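Long-range contact in KLLA0F20702p (Kluyveromyces lactis, PDB 5Y5A), which is the Est1 subunit of yeast telomerase, which probably recruits the enzyme to telomeres by binding Cdc13: residues 368-376 and 428-439. Sequence-based numbering, arbitrary orientation.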
loop_
_atom_site.group_PDB
_atom_site.type_symbol
_atom_site.label_atom_id
_atom_site.label_comp_id
_atom_site.label_asym_id
_atom_site.label_seq_id
_atom_site.Cartn_x
_atom_site.Cartn_y
_atom_site.Cartn_z
ATOM N N LEU A 368 -1.398 -8.990 6.191
ATOM C CA LEU A 368 -2.075 -10.248 6.482
ATOM C C LEU A 368 -3.526 -10.257 6.006
ATOM O O LEU A 368 -3.977 -11.219 5.375
ATOM C CB LEU A 368 -2.015 -10.527 7.988
ATOM C CG LEU A 368 -2.569 -11.869 8.448
ATOM C CD1 LEU A 368 -1.783 -13.007 7.797
ATOM C CD2 LEU A 368 -2.540 -11.959 9.974
ATOM N N ILE A 369 -4.260 -9.188 6.312
ATOM C CA ILE A 369 -5.639 -9.046 5.829
ATOM C C ILE A 369 -5.669 -9.102 4.304
ATOM O O ILE A 369 -6.440 -9.857 3.709
ATOM C CB ILE A 369 -6.279 -7.727 6.322
ATOM C CG1 ILE A 369 -6.758 -7.890 7.762
ATOM C CG2 ILE A 369 -7.467 -7.315 5.429
ATOM C CD1 ILE A 369 -7.114 -6.583 8.447
ATOM N N GLY A 370 -4.816 -8.300 3.677
ATOM C CA GLY A 370 -4.675 -8.318 2.235
ATOM C C GLY A 370 -4.305 -9.692 1.702
ATOM O O GLY A 370 -4.814 -10.117 0.675
ATOM N N SER A 371 -3.435 -10.396 2.415
ATOM C CA SER A 371 -2.978 -11.707 1.975
ATOM C C SER A 371 -4.072 -12.765 1.893
ATOM O O SER A 371 -3.924 -13.751 1.163
ATOM C CB SER A 371 -1.864 -12.205 2.889
ATOM O OG SER A 371 -0.661 -11.514 2.589
ATOM N N PHE A 372 -5.160 -12.585 2.639
ATOM C CA PHE A 372 -6.276 -13.527 2.541
ATOM C C PHE A 372 -6.916 -13.403 1.162
ATOM O O PHE A 372 -7.373 -14.393 0.586
ATOM C CB PHE A 372 -7.327 -13.295 3.644
ATOM C CG PHE A 372 -8.558 -14.178 3.508
ATOM C CD1 PHE A 372 -8.521 -15.510 3.902
ATOM C CD2 PHE A 372 -9.743 -13.671 2.998
ATOM C CE1 PHE A 372 -9.635 -16.323 3.778
ATOM C CE2 PHE A 372 -10.873 -14.483 2.865
ATOM C CZ PHE A 372 -10.818 -15.809 3.255
ATOM N N HIS A 373 -6.946 -12.186 0.629
ATOM C CA HIS A 373 -7.521 -11.970 -0.695
ATOM C C HIS A 373 -6.493 -12.286 -1.782
ATOM O O HIS A 373 -6.864 -12.657 -2.881
ATOM C CB HIS A 373 -8.042 -10.540 -0.832
ATOM C CG HIS A 373 -9.062 -10.178 0.204
ATOM N ND1 HIS A 373 -10.412 -10.385 0.021
ATOM C CD2 HIS A 373 -8.922 -9.655 1.445
ATOM C CE1 HIS A 373 -11.063 -9.991 1.100
ATOM N NE2 HIS A 373 -10.185 -9.542 1.979
ATOM N N MET A 374 -5.206 -12.143 -1.473
ATOM C CA MET A 374 -4.170 -12.666 -2.368
ATOM C C MET A 374 -4.399 -14.172 -2.542
ATOM O O MET A 374 -4.403 -14.688 -3.659
ATOM C CB MET A 374 -2.764 -12.395 -1.822
ATOM C CG MET A 374 -2.418 -10.909 -1.669
ATOM S SD MET A 374 -2.516 -9.984 -3.223
ATOM C CE MET A 374 -1.017 -10.539 -4.040
ATOM N N TYR A 375 -4.590 -14.860 -1.416
ATOM C CA TYR A 375 -4.884 -16.289 -1.405
ATOM C C TYR A 375 -6.037 -16.645 -2.355
ATOM O O TYR A 375 -5.944 -17.614 -3.110
ATOM C CB TYR A 375 -5.222 -16.759 0.026
ATOM C CG TYR A 375 -5.485 -18.255 0.166
ATOM C CD1 TYR A 375 -6.664 -18.821 -0.299
ATOM C CD2 TYR A 375 -4.553 -19.095 0.773
ATOM C CE1 TYR A 375 -6.910 -20.171 -0.186
ATOM C CE2 TYR A 375 -4.795 -20.458 0.894
ATOM C CZ TYR A 375 -5.980 -20.983 0.414
ATOM O OH TYR A 375 -6.245 -22.324 0.524
ATOM N N GLN A 376 -7.124 -15.882 -2.305
ATOM C CA GLN A 376 -8.302 -16.222 -3.108
ATOM C C GLN A 376 -8.062 -15.960 -4.578
ATOM O O GLN A 376 -8.550 -16.702 -5.422
ATOM C CB GLN A 376 -9.533 -15.449 -2.624
ATOM C CG GLN A 376 -9.921 -15.760 -1.177
ATOM C CD GLN A 376 -11.260 -15.169 -0.805
ATOM O OE1 GLN A 376 -12.141 -15.869 -0.301
ATOM N NE2 GLN A 376 -11.430 -13.873 -1.065
ATOM N N ILE A 428 -9.655 -1.329 11.844
ATOM C CA ILE A 428 -9.350 -1.989 10.593
ATOM C C ILE A 428 -9.875 -3.431 10.571
ATOM O O ILE A 428 -10.451 -3.875 9.566
ATOM C CB ILE A 428 -7.843 -1.919 10.353
ATOM C CG1 ILE A 428 -7.486 -0.490 9.950
ATOM C CG2 ILE A 428 -7.386 -2.922 9.317
ATOM C CD1 ILE A 428 -6.029 -0.221 9.998
ATOM N N MET A 429 -9.712 -4.138 11.686
ATOM C CA MET A 429 -10.283 -5.473 11.828
ATOM C C MET A 429 -11.797 -5.455 11.600
ATOM O O MET A 429 -12.321 -6.222 10.798
ATOM C CB MET A 429 -9.969 -6.054 13.213
ATOM C CG MET A 429 -8.472 -6.276 13.489
ATOM S SD MET A 429 -8.190 -7.030 15.116
ATOM C CE MET A 429 -6.459 -6.662 15.391
ATOM N N MET A 430 -12.488 -4.559 12.298
ATOM C CA MET A 430 -13.936 -4.489 12.214
ATOM C C MET A 430 -14.404 -4.058 10.833
ATOM O O MET A 430 -15.386 -4.579 10.315
ATOM C CB MET A 430 -14.485 -3.537 13.273
ATOM C CG MET A 430 -14.083 -3.921 14.681
ATOM S SD MET A 430 -14.410 -5.662 15.020
ATOM C CE MET A 430 -16.178 -5.672 14.825
ATOM N N CYS A 431 -13.703 -3.107 10.238
ATOM C CA CYS A 431 -14.072 -2.643 8.910
ATOM C C CYS A 431 -13.870 -3.740 7.877
ATOM O O CYS A 431 -14.660 -3.876 6.938
ATOM C CB CYS A 431 -13.270 -1.404 8.532
ATOM S SG CYS A 431 -13.861 0.077 9.352
ATOM N N TRP A 432 -12.819 -4.530 8.055
ATOM C CA TRP A 432 -12.592 -5.670 7.176
ATOM C C TRP A 432 -13.705 -6.690 7.344
ATOM O O TRP A 432 -14.314 -7.142 6.366
ATOM C CB TRP A 432 -11.245 -6.330 7.469
ATOM C CG TRP A 432 -10.976 -7.527 6.601
ATOM C CD1 TRP A 432 -11.020 -7.577 5.232
ATOM C CD2 TRP A 432 -10.595 -8.837 7.036
ATOM N NE1 TRP A 432 -10.697 -8.843 4.791
ATOM C CE2 TRP A 432 -10.420 -9.631 5.879
ATOM C CE3 TRP A 432 -10.377 -9.417 8.291
ATOM C CZ2 TRP A 432 -10.049 -10.974 5.944
ATOM C CZ3 TRP A 432 -9.996 -10.749 8.352
ATOM C CH2 TRP A 432 -9.843 -11.512 7.185
ATOM N N ILE A 433 -13.964 -7.041 8.600
ATOM C CA ILE A 433 -14.934 -8.076 8.925
ATOM C C ILE A 433 -16.326 -7.740 8.386
ATOM O O ILE A 433 -16.986 -8.607 7.817
ATOM C CB ILE A 433 -14.971 -8.316 10.444
ATOM C CG1 ILE A 433 -13.672 -9.005 10.880
ATOM C CG2 ILE A 433 -16.165 -9.165 10.842
ATOM C CD1 ILE A 433 -13.515 -9.164 12.372
ATOM N N LYS A 434 -16.754 -6.482 8.513
ATOM C CA LYS A 434 -18.074 -6.079 8.027
ATOM C C LYS A 434 -18.175 -6.056 6.498
ATOM O O LYS A 434 -19.270 -5.902 5.950
ATOM C CB LYS A 434 -18.447 -4.696 8.563
ATOM C CG LYS A 434 -18.156 -3.568 7.600
ATOM C CD LYS A 434 -18.435 -2.210 8.223
ATOM C CE LYS A 434 -19.719 -1.616 7.681
ATOM N NZ LYS A 434 -19.996 -0.286 8.288
ATOM N N SER A 435 -17.046 -6.202 5.817
ATOM C CA SER A 435 -16.996 -6.047 4.364
ATOM C C SER A 435 -17.186 -7.347 3.597
ATOM O O SER A 435 -17.381 -7.324 2.390
ATOM C CB SER A 435 -15.656 -5.428 3.935
ATOM O OG SER A 435 -15.525 -4.094 4.387
ATOM N N HIS A 436 -17.079 -8.478 4.281
ATOM C CA HIS A 436 -17.132 -9.769 3.603
ATOM C C HIS A 436 -17.965 -10.768 4.412
ATOM O O HIS A 436 -17.640 -11.092 5.552
ATOM C CB HIS A 436 -15.715 -10.298 3.360
ATOM C CG HIS A 436 -14.810 -9.298 2.711
ATOM N ND1 HIS A 436 -14.877 -8.993 1.367
ATOM C CD2 HIS A 436 -13.832 -8.510 3.221
ATOM C CE1 HIS A 436 -13.980 -8.072 1.078
ATOM N NE2 HIS A 436 -13.340 -7.749 2.189
ATOM N N LYS A 437 -19.043 -11.245 3.810
ATOM C CA LYS A 437 -19.965 -12.149 4.486
ATOM C C LYS A 437 -19.280 -13.386 5.066
ATOM O O LYS A 437 -19.533 -13.757 6.210
ATOM C CB LYS A 437 -21.073 -12.566 3.527
ATOM C CG LYS A 437 -21.997 -11.417 3.174
ATOM C CD LYS A 437 -22.377 -10.639 4.427
ATOM C CE LYS A 437 -23.395 -9.551 4.124
ATOM N NZ LYS A 437 -23.727 -8.767 5.341
ATOM N N ASN A 438 -18.409 -14.015 4.282
ATOM C CA ASN A 438 -17.698 -15.197 4.749
ATOM C C ASN A 438 -16.811 -14.891 5.960
ATOM O O ASN A 438 -16.681 -15.710 6.868
ATOM C CB ASN A 438 -16.859 -15.795 3.614
ATOM C CG ASN A 438 -15.911 -14.775 2.973
ATOM O OD1 ASN A 438 -16.279 -13.620 2.746
ATOM N ND2 ASN A 438 -14.689 -15.207 2.672
ATOM N N VAL A 439 -16.195 -13.712 5.971
ATOM C CA VAL A 439 -15.306 -13.345 7.064
ATOM C C VAL A 439 -16.133 -13.007 8.300
ATOM O O VAL A 439 -15.794 -13.407 9.412
ATOM C CB VAL A 439 -14.392 -12.165 6.679
ATOM C CG1 VAL A 439 -13.529 -11.745 7.862
ATOM C CG2 VAL A 439 -13.527 -12.550 5.494
#
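Trp432 carries this contact, its indole lying between Ile369 and Val439 while its N-H points at His373. CG2 of Ile369 sits over one face, 3.5 Å from the centroid of the five-membered ring and almost along the normal, a CH-pi contact; Val439 CG1 covers the opposite face. With CG anti to the backbone N, the indole reaches across to helix 339-379. There Trp432 NE1 donates to His373 NE2 over 2.9 Å, nearly straight at 166° and close to both ring planes, although the rings themselves stand at 80°. This fixes NE2 of His373 as an acceptor, consistent with a neutral ring protonated on ND1. Next to the N-H, on the benzo ring, CZ2 of Trp432 lies 4.0 Å from Phe372 CD2 at the indole's edge. His373 also puts CE1 over a face of His436, 3.4 Å from His436 NE2, the two rings meeting obliquely; His436 NE2 is itself tied to the carbonyl of Pro493. A leucine in place of Trp432 would probably leave His373 NE2 without its donor and open a gap between Ile369 and Val439. One turn before Trp432, Ile428 CG2 packs on Ile369 CD1. Within the Est1 DNA/RNA-binding domain, the contact joins helix 339-379 to helix 421-433 and the start of helix 437-444; the axes of 368-376 and 428-433 run 25° from parallel. Helix 385-410 reaches Phe372 through Ile398, and helix 318-325 touches Leu368 and Met374.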